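Local structure of OxyA protein (Actinoplanes teichomyceticus, 5HH3) at residues L339-G344 against L349-A354. The protein is a heme-dependent cytochrome P450 that probably acts as a phenolic coupling enzyme, cyclising the peptide precursor during glycopeptide antibiotic biosynthesis. Residues are numbered along the deposited sequence; the frame is centred on the assembly and turned at random.
With HEM (protoporphyrin IX containing Fe), chain G.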
# COMPACT_ATOMS: atom_id res chain seq x y z
N LEU B 339 9.83 2.38 -24.65
CA LEU B 339 8.49 1.99 -24.23
C LEU B 339 7.96 2.94 -23.15
O LEU B 339 7.23 2.51 -22.24
CB LEU B 339 8.53 0.57 -23.68
CG LEU B 339 9.01 -0.54 -24.59
CD1 LEU B 339 9.23 -1.80 -23.78
CD2 LEU B 339 8.01 -0.75 -25.72
N ALA B 340 8.38 4.20 -23.20
CA ALA B 340 7.99 5.23 -22.20
C ALA B 340 6.49 5.42 -22.01
O ALA B 340 6.05 5.84 -20.94
CB ALA B 340 8.65 6.56 -22.53
N PHE B 341 5.73 5.14 -23.06
CA PHE B 341 4.27 5.22 -23.04
C PHE B 341 3.58 3.85 -22.94
O PHE B 341 2.38 3.72 -23.23
CB PHE B 341 3.79 5.96 -24.30
CG PHE B 341 4.26 7.39 -24.37
CD1 PHE B 341 3.62 8.37 -23.64
CD2 PHE B 341 5.34 7.75 -25.20
CE1 PHE B 341 4.05 9.69 -23.69
CE2 PHE B 341 5.77 9.06 -25.26
CZ PHE B 341 5.13 10.03 -24.50
N GLY B 342 4.33 2.83 -22.51
CA GLY B 342 3.77 1.51 -22.34
C GLY B 342 3.58 0.78 -23.66
O GLY B 342 4.24 1.07 -24.65
N HIS B 343 2.73 -0.23 -23.64
CA HIS B 343 2.58 -1.18 -24.73
C HIS B 343 1.30 -2.02 -24.55
O HIS B 343 0.83 -2.19 -23.42
CB HIS B 343 3.81 -2.10 -24.76
CG HIS B 343 3.92 -2.93 -26.00
ND1 HIS B 343 4.25 -2.39 -27.22
CD2 HIS B 343 3.79 -4.27 -26.20
CE1 HIS B 343 4.28 -3.35 -28.13
NE2 HIS B 343 4.00 -4.50 -27.54
N GLY B 344 0.75 -2.52 -25.64
CA GLY B 344 -0.50 -3.28 -25.66
C GLY B 344 -1.72 -2.39 -25.51
O GLY B 344 -1.65 -1.19 -25.75
N LEU B 349 -3.04 6.65 -23.74
CA LEU B 349 -4.05 7.36 -24.55
C LEU B 349 -3.61 8.79 -24.92
O LEU B 349 -3.94 9.28 -26.00
CB LEU B 349 -5.38 7.41 -23.80
CG LEU B 349 -6.58 8.05 -24.52
CD1 LEU B 349 -6.89 7.32 -25.81
CD2 LEU B 349 -7.78 8.08 -23.60
N GLY B 350 -2.88 9.45 -24.03
CA GLY B 350 -2.50 10.84 -24.23
C GLY B 350 -1.14 11.06 -24.88
O GLY B 350 -0.63 12.18 -24.83
N ARG B 351 -0.57 10.02 -25.51
CA ARG B 351 0.80 10.11 -26.02
C ARG B 351 0.93 11.27 -27.00
O ARG B 351 1.86 12.07 -26.89
CB ARG B 351 1.26 8.80 -26.69
CG ARG B 351 2.59 8.90 -27.43
CD ARG B 351 3.12 7.54 -27.86
NE ARG B 351 4.46 7.65 -28.42
CZ ARG B 351 5.31 6.65 -28.64
NH1 ARG B 351 5.00 5.39 -28.34
NH2 ARG B 351 6.50 6.90 -29.14
N SER B 352 -0.01 11.37 -27.93
CA SER B 352 0.09 12.35 -29.00
C SER B 352 -0.05 13.80 -28.47
O SER B 352 0.60 14.71 -28.99
CB SER B 352 -0.90 12.02 -30.12
OG SER B 352 -2.22 12.39 -29.74
N LEU B 353 -0.89 14.01 -27.47
CA LEU B 353 -0.97 15.29 -26.76
C LEU B 353 0.33 15.60 -26.00
O LEU B 353 0.87 16.71 -26.12
CB LEU B 353 -2.18 15.31 -25.80
CG LEU B 353 -2.37 16.56 -24.94
CD1 LEU B 353 -2.46 17.81 -25.79
CD2 LEU B 353 -3.64 16.44 -24.10
N ALA B 354 0.81 14.65 -25.21
CA ALA B 354 2.06 14.84 -24.48
C ALA B 354 3.20 15.20 -25.43
O ALA B 354 3.88 16.20 -25.21
CB ALA B 354 2.41 13.61 -23.67
CHA HEM G . -1.49 5.23 -19.77
CHB HEM G . -3.45 9.60 -20.51
CHC HEM G . 0.99 11.57 -20.54
CHD HEM G . 2.92 7.20 -19.88
C1A HEM G . -2.39 6.26 -19.93
C2A HEM G . -3.80 6.10 -19.85
C3A HEM G . -4.35 7.32 -20.08
C4A HEM G . -3.29 8.25 -20.28
CMA HEM G . -5.83 7.65 -20.07
CAA HEM G . -4.53 4.80 -19.59
CBA HEM G . -4.78 4.09 -20.93
CGA HEM G . -5.48 2.75 -20.81
O1A HEM G . -5.46 2.07 -19.75
O2A HEM G . -6.10 2.29 -21.81
C1B HEM G . -2.41 10.55 -20.57
C2B HEM G . -2.60 11.96 -20.75
C3B HEM G . -1.35 12.53 -20.76
C4B HEM G . -0.39 11.41 -20.58
CMB HEM G . -3.92 12.68 -20.91
CAB HEM G . -0.91 13.94 -20.96
CBB HEM G . -1.68 14.98 -21.30
C1C HEM G . 1.94 10.57 -20.35
C2C HEM G . 3.34 10.76 -20.29
C3C HEM G . 3.90 9.50 -20.09
C4C HEM G . 2.81 8.56 -20.04
CMC HEM G . 4.07 12.09 -20.41
CAC HEM G . 5.32 9.09 -19.97
CBC HEM G . 6.39 9.88 -20.10
C1D HEM G . 1.83 6.34 -19.79
C2D HEM G . 2.03 4.90 -19.56
C3D HEM G . 0.81 4.34 -19.52
C4D HEM G . -0.12 5.47 -19.74
CMD HEM G . 3.32 4.13 -19.36
CAD HEM G . 0.52 2.87 -19.30
CBD HEM G . 0.47 2.44 -17.83
CGD HEM G . 0.18 0.93 -17.70
O1D HEM G . 0.05 0.37 -16.60
O2D HEM G . 0.06 0.18 -18.68
NA HEM G . -2.09 7.58 -20.21
NB HEM G . -1.10 10.28 -20.51
NC HEM G . 1.65 9.24 -20.24
ND HEM G . 0.52 6.64 -19.93
FE HEM G . -0.26 8.38 -20.22
O HOH W 1 -0.55 8.57 -18.15
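R351 NE lies off the plane of the F341 ring and just past its CD2 corner, 3.3 Å from F341 CD2, which in turn sits over one face of the guanidinium; the same nitrogen is held by a salt bridge to E355, one turn further along helix 351-368. Nearer the backbone, the arginine chain lies along one face of the phenyl group, with R351 CG over its centre, 3.7 Å from the centroid of the F341 ring and only 8° off the ring normal, a well-centred CH-pi contact. With CG anti to the backbone N (chi1 171°) and the chain extended as far as NE, R351 crosses the phenylalanine side chain at about a right angle and brings its guanidinium up to CD2, the two planes tilted by 24°. At the far end of the ring, F341 CE1 meets the methyl CB of A354 at 4.2 Å, and I279 of helix 274-282 adds a further apolar neighbour. F341 is thereby held between the arginine and the heme, where F341 CE1 approaches HEM C3C to 3.6 Å. A type I beta turn from L339 to G342, closed by the bond from G342 N to L339 O (2.9 Å), presents the phenylalanine, whose backbone is also hydrogen-bonded to C348, the axial ligand of the iron. Water 1 binds that iron at 2.1 Å from HEM FE. F341, G344, C348 and G350, the last at the N-cap position of helix 351-368, are the fixed residues of the FxxGxxxCxG signature, the cysteine-ligand loop beneath the heme in the cytochrome P450 fold.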